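Local coordinates for protein type I modular polyketide synthase (PDB 6IYR) that probably selects an acyl extender unit from its coenzyme A thioester and loads it onto the polyketide assembly line that builds salinomycin, at residues 140-145 with 183-188; 228-233 with 348-353; 246-251 with 332-337; 277-282 with 300-305; 385-390 with 409-414. All coordinates share one frame; numbering follows the deposited sequence.

Contact 1 of 5, residues 140-145 with 183-188; sequences AGMAVE and PGFDRV
The ring of Phe185 reaches across to the chain at Ala140 and to the end of Met142, and this single aromatic group accounts for every approach between the two segments. Its edge takes the backbone of Ala140: CE2 of Phe185 lies 3.7 Å from Ala140 N, and that nitrogen sits close to the plane of the ring. CA of Ala140 follows at 4.0 Å from Phe185 CE2, so the ring runs up against main chain, not against the alanine methyl. The second approach is apolar, with Met142 CE 4.1 Å from Phe185 CZ.

Met142 and Phe185 arrive from opposite directions. Met142 starts with CG between the backbone N and the carbonyl carbon (chi1 58°), and from there the chain runs out extended, which carries its terminal methyl to the ring. Phe185 sets CG opposite its carbonyl carbon and beside the backbone N (chi1 -67°), from where the ring reaches both Ala140 and Met142. The summed buried surface is modest, 116 Å², and no hydrogen bond crosses, consistent with van der Waals contact alone.

Phe185 is the second residue of a type I turn from Gly184 to Arg187, which delivers Arg187 to the N-cap position of the next helix. Segment 140-145 continues the loop after strand 129-132, the region that in acyltransferases carries the GQG-type sequence near the active site. Val175 of helix 172-177 and Val191 of helix 188-208 pack on Phe185, while Met142 touches Leu176 and Leu195 of the same two helices, which places the contact between them.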
# COMPACT_ATOMS: atom_id res chain seq x y z
N ALA A 140 -5.12 -15.35 1.52
CA ALA A 140 -5.03 -16.44 0.59
C ALA A 140 -5.74 -16.03 -0.67
O ALA A 140 -6.93 -15.75 -0.65
CB ALA A 140 -5.70 -17.68 1.16
N GLY A 141 -5.02 -16.06 -1.78
CA GLY A 141 -5.53 -15.61 -3.07
C GLY A 141 -5.25 -14.15 -3.37
O GLY A 141 -5.64 -13.64 -4.40
N MET A 142 -4.49 -13.47 -2.51
CA MET A 142 -4.18 -12.06 -2.75
C MET A 142 -3.56 -11.82 -4.14
O MET A 142 -2.63 -12.55 -4.58
CB MET A 142 -3.31 -11.48 -1.64
CG MET A 142 -1.98 -12.23 -1.44
SD MET A 142 -1.04 -11.39 -0.17
CE MET A 142 0.42 -12.39 -0.24
N ALA A 143 -4.28 -11.01 -4.92
CA ALA A 143 -3.83 -10.53 -6.24
C ALA A 143 -3.80 -11.59 -7.32
O ALA A 143 -3.37 -11.32 -8.43
CB ALA A 143 -2.45 -9.87 -6.15
N VAL A 144 -4.22 -12.80 -7.01
CA VAL A 144 -4.05 -13.85 -8.00
C VAL A 144 -5.05 -13.62 -9.16
O VAL A 144 -4.72 -13.86 -10.30
CB VAL A 144 -4.19 -15.26 -7.37
CG1 VAL A 144 -5.05 -15.19 -6.14
CG2 VAL A 144 -4.77 -16.26 -8.35
N GLU A 145 -6.19 -13.01 -8.87
CA GLU A 145 -7.15 -12.64 -9.93
C GLU A 145 -6.52 -11.66 -10.90
O GLU A 145 -6.78 -11.70 -12.09
CB GLU A 145 -8.43 -12.02 -9.34
CG GLU A 145 -9.23 -12.89 -8.37
CD GLU A 145 -10.26 -12.10 -7.54
OE1 GLU A 145 -10.01 -11.85 -6.28
OE2 GLU A 145 -11.34 -11.76 -8.14
N PRO A 183 3.71 -23.81 1.13
CA PRO A 183 3.77 -23.49 2.55
C PRO A 183 2.81 -22.37 2.89
O PRO A 183 2.42 -21.61 2.01
CB PRO A 183 5.22 -23.05 2.72
CG PRO A 183 5.63 -22.57 1.38
CD PRO A 183 4.93 -23.43 0.40
N GLY A 184 2.57 -22.18 4.17
CA GLY A 184 1.60 -21.18 4.64
C GLY A 184 2.19 -19.84 5.00
O GLY A 184 3.40 -19.67 5.12
N PHE A 185 1.31 -18.90 5.29
CA PHE A 185 1.69 -17.58 5.68
C PHE A 185 2.18 -17.52 7.12
O PHE A 185 2.67 -16.50 7.53
CB PHE A 185 0.53 -16.64 5.51
CG PHE A 185 0.12 -16.43 4.10
CD1 PHE A 185 1.05 -16.43 3.08
CD2 PHE A 185 -1.19 -16.14 3.79
CE1 PHE A 185 0.67 -16.25 1.77
CE2 PHE A 185 -1.57 -15.90 2.49
CZ PHE A 185 -0.65 -16.00 1.48
N ASP A 186 2.04 -18.61 7.86
CA ASP A 186 2.47 -18.69 9.25
C ASP A 186 3.99 -18.83 9.31
O ASP A 186 4.56 -18.76 10.37
CB ASP A 186 1.82 -19.89 9.98
CG ASP A 186 0.95 -19.47 11.19
OD1 ASP A 186 0.07 -18.59 11.01
OD2 ASP A 186 1.11 -20.07 12.30
N ARG A 187 4.67 -18.92 8.18
CA ARG A 187 6.11 -18.88 8.18
C ARG A 187 6.57 -17.51 7.74
O ARG A 187 6.29 -17.08 6.61
CB ARG A 187 6.68 -19.96 7.25
CG ARG A 187 6.78 -21.30 7.93
CD ARG A 187 7.16 -22.40 6.96
NE ARG A 187 8.37 -22.11 6.20
CZ ARG A 187 8.76 -22.83 5.16
NH1 ARG A 187 9.85 -22.50 4.48
NH2 ARG A 187 8.08 -23.91 4.78
N VAL A 188 7.37 -16.87 8.59
CA VAL A 188 7.89 -15.54 8.29
C VAL A 188 8.75 -15.52 7.01
O VAL A 188 8.72 -14.55 6.26
CB VAL A 188 8.63 -14.93 9.51
CG1 VAL A 188 9.89 -15.70 9.85
CG2 VAL A 188 8.95 -13.45 9.28

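Contact 2 of 5, residues 228-233 with 348-353; sequences AVAGAL and VPFLST
Val348 N donates to Ala230 O at 3.2 Å, the one hydrogen bond between the segments. It is fairly straight, 155° at the hydrogen, and the donor lies in the carbonyl plane on a lone pair of the oxygen. Ala230 is close to the end of helix 222-230, and Gly231 after it turns to a positive phi, so the incoming chain meets the helix just where it stops.

The alanine methyl faces the other segment: Ala230 CB is 3.5 Å from Val348 O and 4.1 Å from Val348 CB. The valine lies alongside the helix end, with its CB 3.9 Å from Ala230 CA. Helix 222-230 follows strand 215-218 through a GxSxG sequence, which fits the nucleophile elbow of the acyltransferase fold; Val216 of that strand packs against Ala230, Val348 and Phe350, and Thr353 OG1 bonds to Gly218 O.

Phe350 holds CG anti to its backbone N (chi1 180°), which sends the ring toward the helix. There it turns an edge to the alanine, CD2 of Phe350 standing 4.4 Å from Ala230 CB, while the ring also touches Glu223, Ala226 and Ala227 along helix 222-230.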
# COMPACT_ATOMS: atom_id res chain seq x y z
N ALA A 228 13.16 -1.28 -4.13
CA ALA A 228 13.12 -1.88 -5.43
C ALA A 228 12.35 -1.02 -6.42
O ALA A 228 12.73 -0.91 -7.60
CB ALA A 228 12.53 -3.25 -5.36
N VAL A 229 11.27 -0.41 -5.97
CA VAL A 229 10.47 0.40 -6.87
C VAL A 229 11.23 1.69 -7.16
O VAL A 229 11.15 2.22 -8.25
CB VAL A 229 9.06 0.68 -6.26
CG1 VAL A 229 8.33 1.78 -7.01
CG2 VAL A 229 8.22 -0.61 -6.21
N ALA A 230 11.92 2.23 -6.18
CA ALA A 230 12.63 3.47 -6.34
C ALA A 230 13.94 3.32 -7.13
O ALA A 230 14.55 4.32 -7.51
CB ALA A 230 12.94 4.06 -4.97
N GLY A 231 14.42 2.09 -7.26
CA GLY A 231 15.62 1.80 -8.02
C GLY A 231 16.89 1.82 -7.19
O GLY A 231 17.96 1.61 -7.72
N ALA A 232 16.78 1.97 -5.87
CA ALA A 232 17.97 1.93 -5.01
C ALA A 232 18.56 0.53 -4.81
O ALA A 232 19.76 0.35 -4.53
CB ALA A 232 17.67 2.59 -3.69
N LEU A 233 17.75 -0.49 -5.07
CA LEU A 233 18.28 -1.84 -5.24
C LEU A 233 17.74 -2.41 -6.52
O LEU A 233 16.59 -2.11 -6.88
CB LEU A 233 17.83 -2.77 -4.09
CG LEU A 233 18.31 -2.43 -2.67
CD1 LEU A 233 17.58 -3.26 -1.61
CD2 LEU A 233 19.80 -2.67 -2.58
N VAL A 348 13.63 7.41 -7.79
CA VAL A 348 12.46 8.02 -7.18
C VAL A 348 12.81 8.36 -5.75
O VAL A 348 13.40 7.56 -5.04
CB VAL A 348 11.23 7.04 -7.13
CG1 VAL A 348 10.05 7.74 -6.47
CG2 VAL A 348 10.85 6.57 -8.52
N PRO A 349 12.48 9.58 -5.32
CA PRO A 349 12.81 9.97 -3.97
C PRO A 349 12.33 8.92 -2.95
O PRO A 349 11.17 8.46 -3.01
CB PRO A 349 12.04 11.27 -3.80
CG PRO A 349 12.03 11.89 -5.20
CD PRO A 349 11.99 10.71 -6.14
N PHE A 350 13.21 8.59 -2.00
CA PHE A 350 12.98 7.57 -0.97
C PHE A 350 13.17 8.22 0.40
O PHE A 350 14.28 8.65 0.77
CB PHE A 350 13.94 6.40 -1.19
CG PHE A 350 13.81 5.27 -0.18
CD1 PHE A 350 14.26 5.43 1.13
CD2 PHE A 350 13.50 4.00 -0.61
CE1 PHE A 350 14.14 4.39 2.03
CE2 PHE A 350 13.47 2.93 0.26
CZ PHE A 350 13.79 3.12 1.59
N LEU A 351 12.05 8.41 1.10
CA LEU A 351 12.06 9.00 2.41
C LEU A 351 12.13 7.89 3.48
O LEU A 351 11.19 7.14 3.67
CB LEU A 351 10.87 9.90 2.60
CG LEU A 351 10.70 10.52 3.98
CD1 LEU A 351 11.96 11.24 4.43
CD2 LEU A 351 9.50 11.47 4.00
N SER A 352 13.28 7.77 4.11
CA SER A 352 13.52 6.71 5.10
C SER A 352 12.68 6.92 6.33
O SER A 352 12.66 7.99 6.95
CB SER A 352 14.99 6.69 5.50
OG SER A 352 15.25 5.67 6.46
N THR A 353 11.98 5.87 6.70
CA THR A 353 11.27 5.88 7.97
C THR A 353 12.19 5.37 9.09
O THR A 353 11.81 5.34 10.26
CB THR A 353 10.02 5.01 7.89
OG1 THR A 353 10.39 3.68 7.49
CG2 THR A 353 9.06 5.58 6.87

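Contact 3 of 5, residues 246-251 with 332-337; sequences AKALLA and AEVLSA
The end of helix 235-248 lies beside helix 331-337, and the two meet where Ala248 faces Glu333 and Val334. The alanine methyl touches both neighbours: Ala248 CB is 4.0 Å from Val334 CG2 and 3.5 Å from Glu333 OE1. Glu333 gets there with CG anti to its backbone N (chi1 -178°) and an extended chain beyond, which spans the gap between the helices and lays the carboxylate against the CA and CB of the alanine. OE1 of Glu333 stands 3.5 Å from Ala248 CA as well, so this oxygen rests against carbon and makes no direct hydrogen bond across the segments.

The polar link runs through a water. It donates to Ala248 O at 2.8 Å and lies 2.5 Å from Glu333 OE2, shorter than expected and so of doubtful exact length; as modelled, it would bridge the carboxylate to the chain at the helix end. Both helices belong to the acyltransferase domain, and helix 331-337 comes a few residues after a loop carrying a YASH-type sequence, which in this family is associated with the choice of extender unit. Ile330, just ahead of that helix, touches Ala248 and Ala251.

Ala248 O accepts a second bond, from Ala251 N at 3.0 Å, so the same oxygen serves the water and the backbone. Leu250 N reaches Lys247 O at 3.1 Å, and this three-residue spacing fits the 3-10 turn that follows. Val334 has CG1 anti to its own N, which leaves CG2 beside that nitrogen and against the methyl of Ala248.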
# COMPACT_ATOMS: atom_id res chain seq x y z
N ALA A 246 14.11 -12.38 6.14
CA ALA A 246 12.98 -13.15 6.65
C ALA A 246 13.42 -14.49 7.20
O ALA A 246 12.93 -14.95 8.25
CB ALA A 246 11.92 -13.35 5.57
N LYS A 247 14.39 -15.11 6.55
CA LYS A 247 14.91 -16.34 7.10
C LYS A 247 15.56 -16.11 8.46
O LYS A 247 15.45 -16.94 9.33
CB LYS A 247 15.93 -16.97 6.18
CG LYS A 247 15.30 -17.62 4.97
CD LYS A 247 16.21 -18.67 4.39
CE LYS A 247 16.36 -18.49 2.91
NZ LYS A 247 15.13 -19.00 2.26
N ALA A 248 16.34 -15.04 8.61
CA ALA A 248 17.05 -14.81 9.87
C ALA A 248 16.03 -14.66 10.99
O ALA A 248 16.19 -15.21 12.09
CB ALA A 248 17.92 -13.57 9.77
N LEU A 249 14.92 -13.98 10.66
CA LEU A 249 13.81 -13.80 11.58
C LEU A 249 13.15 -15.07 12.11
O LEU A 249 12.39 -15.02 13.08
CB LEU A 249 12.69 -12.99 10.91
CG LEU A 249 12.74 -11.48 11.13
CD1 LEU A 249 11.60 -10.78 10.42
CD2 LEU A 249 12.77 -11.10 12.60
N LEU A 250 13.31 -16.16 11.40
CA LEU A 250 12.88 -17.44 11.90
C LEU A 250 13.33 -17.68 13.33
O LEU A 250 12.63 -18.33 14.11
CB LEU A 250 13.46 -18.53 11.03
CG LEU A 250 12.66 -19.18 9.91
CD1 LEU A 250 11.26 -18.68 9.74
CD2 LEU A 250 13.42 -19.30 8.61
N ALA A 251 14.47 -17.12 13.71
CA ALA A 251 15.03 -17.39 15.03
C ALA A 251 14.29 -16.61 16.08
O ALA A 251 14.55 -16.80 17.25
CB ALA A 251 16.51 -17.01 15.07
N ALA A 332 24.43 -10.32 13.48
CA ALA A 332 25.62 -10.73 12.71
C ALA A 332 25.18 -11.52 11.48
O ALA A 332 25.74 -11.37 10.41
CB ALA A 332 26.57 -11.55 13.57
N GLU A 333 24.17 -12.36 11.64
CA GLU A 333 23.65 -13.11 10.52
C GLU A 333 23.12 -12.18 9.43
O GLU A 333 23.40 -12.39 8.25
CB GLU A 333 22.55 -14.10 11.00
CG GLU A 333 22.00 -14.94 9.86
CD GLU A 333 20.81 -15.82 10.24
OE1 GLU A 333 20.12 -16.31 9.32
OE2 GLU A 333 20.53 -15.98 11.44
N VAL A 334 22.37 -11.16 9.80
CA VAL A 334 21.79 -10.25 8.80
C VAL A 334 22.89 -9.49 8.06
O VAL A 334 22.97 -9.49 6.82
CB VAL A 334 20.79 -9.23 9.44
CG1 VAL A 334 20.42 -8.13 8.46
CG2 VAL A 334 19.54 -9.96 9.90
N LEU A 335 23.83 -8.98 8.84
CA LEU A 335 24.97 -8.26 8.28
C LEU A 335 25.76 -9.12 7.34
O LEU A 335 26.19 -8.67 6.27
CB LEU A 335 25.86 -7.76 9.40
CG LEU A 335 25.24 -6.69 10.27
CD1 LEU A 335 26.25 -6.30 11.34
CD2 LEU A 335 24.83 -5.49 9.45
N SER A 336 25.92 -10.39 7.69
CA SER A 336 26.71 -11.27 6.85
C SER A 336 25.94 -11.76 5.60
O SER A 336 26.48 -11.77 4.48
CB SER A 336 27.20 -12.44 7.67
OG SER A 336 27.81 -13.38 6.85
N ALA A 337 24.67 -12.13 5.78
CA ALA A 337 23.83 -12.60 4.67
C ALA A 337 23.78 -11.57 3.52
O ALA A 337 23.70 -11.94 2.36
CB ALA A 337 22.41 -12.87 5.16
O HOH W 1 18.35 -16.97 12.27

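Contact 4 of 5, residues 277-282 with 300-305; sequences ERLALA and DELMAA
Arg278 and Glu301 join the start of strand 279-286 in a ferredoxin-like subdomain to one of its helices, segment 277-282 leading into that strand and segment 300-305 lying on helix 296-308. The order of elements, strand, helix, two strands, helix, strand, matches that fold, which is the small subdomain of acyltransferases.

Arg278 NH2 donates to Glu301 OE1 at 3.1 Å, a salt bridge with an angle of 152° at the hydrogen. The oxygen is met on its syn side but clearly out of the carboxylate plane, and the guanidinium and carboxylate planes stand 83° apart, so the two flat groups do not pair side by side. This leaves a single link: OE2 of Glu301 is 4.7 Å from Arg278 NH2. The bend of the arginine at chi3 (67°) turns its guanidinium group so that NH2 heads the approach.

Glu301 OE1 is gripped twice, because the indole NE1 of Trp275 also donates to it and is its stronger partner. The two donors would probably stabilise the negative charge. The backbone of Glu301 is equally occupied, its O accepting Ala305 N at 2.9 Å within the helix. On the other segment, the backbones of Arg278 and Ala280 bond to Asp295 and Ser293, while Leu281 O takes the hydroxyl of Thr376.

Beneath the salt bridge the contact is apolar. Val292 of strand 289-294 touches both Leu279 and Leu302, and Leu279 also meets Ala298 and Leu299 of the helix; across the segments, Leu279 CD1 rests 4.2 Å from Leu302 CB.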
# COMPACT_ATOMS: atom_id res chain seq x y z
N GLU A 277 14.23 -3.27 28.53
CA GLU A 277 14.42 -4.08 27.32
C GLU A 277 13.36 -5.16 27.03
O GLU A 277 13.47 -5.87 26.04
CB GLU A 277 15.77 -4.77 27.28
CG GLU A 277 16.75 -4.36 28.35
CD GLU A 277 17.33 -3.02 28.07
OE1 GLU A 277 18.18 -2.58 28.86
OE2 GLU A 277 16.88 -2.39 27.08
N ARG A 278 12.39 -5.31 27.91
CA ARG A 278 11.33 -6.27 27.68
C ARG A 278 10.28 -5.75 26.68
O ARG A 278 9.46 -6.51 26.22
CB ARG A 278 10.67 -6.66 29.00
CG ARG A 278 11.60 -7.26 30.03
CD ARG A 278 10.83 -7.68 31.27
NE ARG A 278 9.95 -8.78 30.97
CZ ARG A 278 8.73 -8.92 31.44
NH1 ARG A 278 8.01 -9.96 31.08
NH2 ARG A 278 8.22 -8.01 32.25
N LEU A 279 10.32 -4.45 26.40
CA LEU A 279 9.40 -3.77 25.49
C LEU A 279 10.19 -2.77 24.67
O LEU A 279 11.31 -2.43 25.03
CB LEU A 279 8.31 -2.99 26.23
CG LEU A 279 7.28 -3.81 27.00
CD1 LEU A 279 6.28 -2.89 27.66
CD2 LEU A 279 6.57 -4.83 26.11
N ALA A 280 9.68 -2.41 23.50
CA ALA A 280 10.32 -1.41 22.68
C ALA A 280 9.25 -0.68 21.89
O ALA A 280 8.18 -1.23 21.57
CB ALA A 280 11.34 -2.06 21.75
N LEU A 281 9.51 0.59 21.60
CA LEU A 281 8.65 1.33 20.68
C LEU A 281 8.94 0.92 19.23
O LEU A 281 10.00 1.21 18.67
CB LEU A 281 8.85 2.84 20.86
CG LEU A 281 7.89 3.64 19.96
CD1 LEU A 281 6.43 3.31 20.19
CD2 LEU A 281 8.13 5.11 20.21
N ALA A 282 8.08 0.09 18.67
CA ALA A 282 8.38 -0.50 17.37
C ALA A 282 7.97 0.42 16.22
O ALA A 282 8.70 0.55 15.23
CB ALA A 282 7.74 -1.85 17.23
N ASP A 300 1.33 -8.59 27.68
CA ASP A 300 0.08 -8.76 28.46
C ASP A 300 -0.07 -7.66 29.53
O ASP A 300 -1.16 -7.17 29.79
CB ASP A 300 0.03 -10.14 29.15
CG ASP A 300 -0.17 -11.31 28.17
OD1 ASP A 300 -0.74 -11.09 27.09
OD2 ASP A 300 0.32 -12.41 28.44
N GLU A 301 1.00 -7.39 30.28
CA GLU A 301 0.90 -6.41 31.35
C GLU A 301 0.85 -4.98 30.84
O GLU A 301 0.12 -4.16 31.37
CB GLU A 301 1.99 -6.58 32.40
CG GLU A 301 3.22 -7.24 31.86
CD GLU A 301 4.12 -7.84 32.92
OE1 GLU A 301 5.27 -7.39 32.96
OE2 GLU A 301 3.75 -8.86 33.55
N LEU A 302 1.42 -4.76 29.66
CA LEU A 302 1.22 -3.45 28.99
C LEU A 302 -0.24 -3.20 28.63
O LEU A 302 -0.81 -2.13 28.93
CB LEU A 302 2.09 -3.37 27.70
CG LEU A 302 1.79 -2.10 26.88
CD1 LEU A 302 2.24 -0.91 27.68
CD2 LEU A 302 2.53 -2.16 25.55
N MET A 303 -0.89 -4.20 28.04
CA MET A 303 -2.30 -4.06 27.69
C MET A 303 -3.20 -3.81 28.91
O MET A 303 -4.06 -2.94 28.91
CB MET A 303 -2.78 -5.28 26.92
CG MET A 303 -2.26 -5.35 25.50
SD MET A 303 -2.71 -6.87 24.65
CE MET A 303 -4.50 -6.81 24.79
N ALA A 304 -2.96 -4.54 29.98
CA ALA A 304 -3.72 -4.35 31.21
C ALA A 304 -3.51 -2.92 31.76
O ALA A 304 -4.46 -2.21 32.09
CB ALA A 304 -3.27 -5.39 32.23
N ALA A 305 -2.26 -2.47 31.74
CA ALA A 305 -1.97 -1.12 32.18
C ALA A 305 -2.70 -0.07 31.32
O ALA A 305 -3.29 0.88 31.84
CB ALA A 305 -0.47 -0.89 32.19

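Contact 5 of 5, residues 385-390 with 409-414; sequences TLLDRG and ETIDAV
Thr410 buries its hydroxyl against a leucine methyl: OG1 lies 3.7 Å from Leu387 CD2 and has no hydrogen-bonding partner anywhere in the model. Its chi1 of 120° is far from a staggered value, and Leu387 is similarly unrelaxed, with chi1 -108° and chi2 15°, so the pair is either strained or its rotation is not firmly fixed by the model. The two side chains meet at a slant.

The contact joins helix 379-388 to helix 404-414, the latter being the connection of a beta-alpha-beta crossover between the parallel neighbours 393-396 and 419-421 of the four-stranded sheet. Leu387 is the residue of the first helix that carries it, and a single branch does the touching. CD2 of Leu387 comes within 4.1 Å of Ile411 CA, and Ile411 CG1 is slightly farther from it, at 4.3 Å. Farther along the helix, Val414 CG2 stands 4.2 Å from the same methyl, so Thr410, Ile411 and Val414 together give it three neighbours on one face of helix 404-414. The Val414 branch turned to the leucine is the one lying beside its own backbone N, opposite the carbonyl carbon. Leu387 also packs on Phe394 of strand 393-396 and on Ala416, and thus lies between the helix pair and the sheet.

Just after this leucine the helix ends in a Schellman motif, with Gly390 as the C-prime residue at positive phi. His391 N returns to Leu386 O in it. The closing bond runs from Gly390 N to Leu387 O, 2.9 Å.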
# COMPACT_ATOMS: atom_id res chain seq x y z
N THR A 385 6.46 15.04 7.09
CA THR A 385 7.43 15.63 6.20
C THR A 385 6.84 15.82 4.81
O THR A 385 6.95 16.90 4.22
CB THR A 385 8.66 14.74 6.14
OG1 THR A 385 9.33 14.87 7.39
CG2 THR A 385 9.62 15.13 5.04
N LEU A 386 6.15 14.80 4.31
CA LEU A 386 5.60 14.86 2.95
C LEU A 386 4.44 15.84 2.83
O LEU A 386 4.33 16.60 1.86
CB LEU A 386 5.22 13.48 2.44
CG LEU A 386 6.45 12.59 2.35
CD1 LEU A 386 6.12 11.14 2.10
CD2 LEU A 386 7.36 13.06 1.24
N LEU A 387 3.64 15.89 3.87
CA LEU A 387 2.52 16.79 3.93
C LEU A 387 3.05 18.22 3.89
O LEU A 387 2.54 19.05 3.14
CB LEU A 387 1.78 16.57 5.24
CG LEU A 387 0.42 15.88 5.17
CD1 LEU A 387 0.07 15.16 3.88
CD2 LEU A 387 0.19 15.07 6.41
N ASP A 388 4.07 18.49 4.68
CA ASP A 388 4.68 19.82 4.69
C ASP A 388 5.31 20.21 3.35
O ASP A 388 5.33 21.36 3.00
CB ASP A 388 5.73 19.94 5.79
CG ASP A 388 5.65 21.27 6.48
OD1 ASP A 388 4.63 21.50 7.16
OD2 ASP A 388 6.44 22.16 6.14
N ARG A 389 5.76 19.24 2.59
CA ARG A 389 6.21 19.48 1.25
C ARG A 389 5.09 19.51 0.21
O ARG A 389 5.37 19.63 -0.98
CB ARG A 389 7.31 18.48 0.90
CG ARG A 389 8.54 18.69 1.79
CD ARG A 389 9.45 17.50 1.76
NE ARG A 389 9.97 17.24 0.42
CZ ARG A 389 11.08 17.79 -0.06
NH1 ARG A 389 11.77 18.61 0.71
NH2 ARG A 389 11.53 17.52 -1.29
N GLY A 390 3.83 19.52 0.64
CA GLY A 390 2.72 19.71 -0.29
C GLY A 390 2.23 18.50 -1.05
O GLY A 390 1.46 18.63 -1.98
N GLU A 409 -5.17 9.71 10.00
CA GLU A 409 -5.08 10.32 11.32
C GLU A 409 -4.06 11.47 11.33
O GLU A 409 -4.26 12.50 11.99
CB GLU A 409 -4.70 9.24 12.36
CG GLU A 409 -4.61 9.72 13.81
CD GLU A 409 -4.30 8.59 14.79
OE1 GLU A 409 -3.11 8.29 15.06
OE2 GLU A 409 -5.25 8.03 15.34
N THR A 410 -2.94 11.31 10.63
CA THR A 410 -1.99 12.42 10.62
C THR A 410 -2.41 13.57 9.70
O THR A 410 -2.26 14.73 10.07
CB THR A 410 -0.52 12.03 10.43
OG1 THR A 410 0.02 12.64 9.26
CG2 THR A 410 -0.32 10.59 10.47
N ILE A 411 -2.98 13.24 8.55
CA ILE A 411 -3.63 14.24 7.67
C ILE A 411 -4.61 15.05 8.48
O ILE A 411 -4.62 16.27 8.41
CB ILE A 411 -4.40 13.57 6.51
CG1 ILE A 411 -3.43 12.91 5.56
CG2 ILE A 411 -5.29 14.58 5.76
CD1 ILE A 411 -4.06 12.17 4.41
N ASP A 412 -5.48 14.38 9.23
CA ASP A 412 -6.50 15.09 9.99
C ASP A 412 -5.90 15.99 11.04
O ASP A 412 -6.43 17.05 11.33
CB ASP A 412 -7.49 14.12 10.67
CG ASP A 412 -8.41 13.41 9.68
OD1 ASP A 412 -8.39 13.77 8.50
OD2 ASP A 412 -9.05 12.39 10.04
N ALA A 413 -4.85 15.55 11.71
CA ALA A 413 -4.34 16.35 12.80
C ALA A 413 -3.57 17.53 12.23
O ALA A 413 -3.46 18.56 12.85
CB ALA A 413 -3.44 15.51 13.70
N VAL A 414 -2.95 17.35 11.08
CA VAL A 414 -2.25 18.47 10.46
C VAL A 414 -3.25 19.45 9.85
O VAL A 414 -2.92 20.60 9.61
CB VAL A 414 -1.30 17.96 9.37
CG1 VAL A 414 -0.72 19.13 8.60
CG2 VAL A 414 -0.18 17.15 10.00

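In the fold
From the N terminus, contact 1 closes first, a short loop of 37 residues joining the region after strand 129-132 to the start of helix 188-208. Contact 2 then opens at the end of helix 222-230 and closes only at strand 350-351. Within that long span lies contact 3, and within contact 3 lies contact 4, which belongs to the ferredoxin-like subdomain; none of them cross. Contact 5 follows in series and pairs two helices beside the parallel sheet. Two touches link the series in space: Val188 packs against Leu249 and Leu250 between contacts 1 and 3, and Leu351 against Thr385 and Leu386 between contacts 2 and 5.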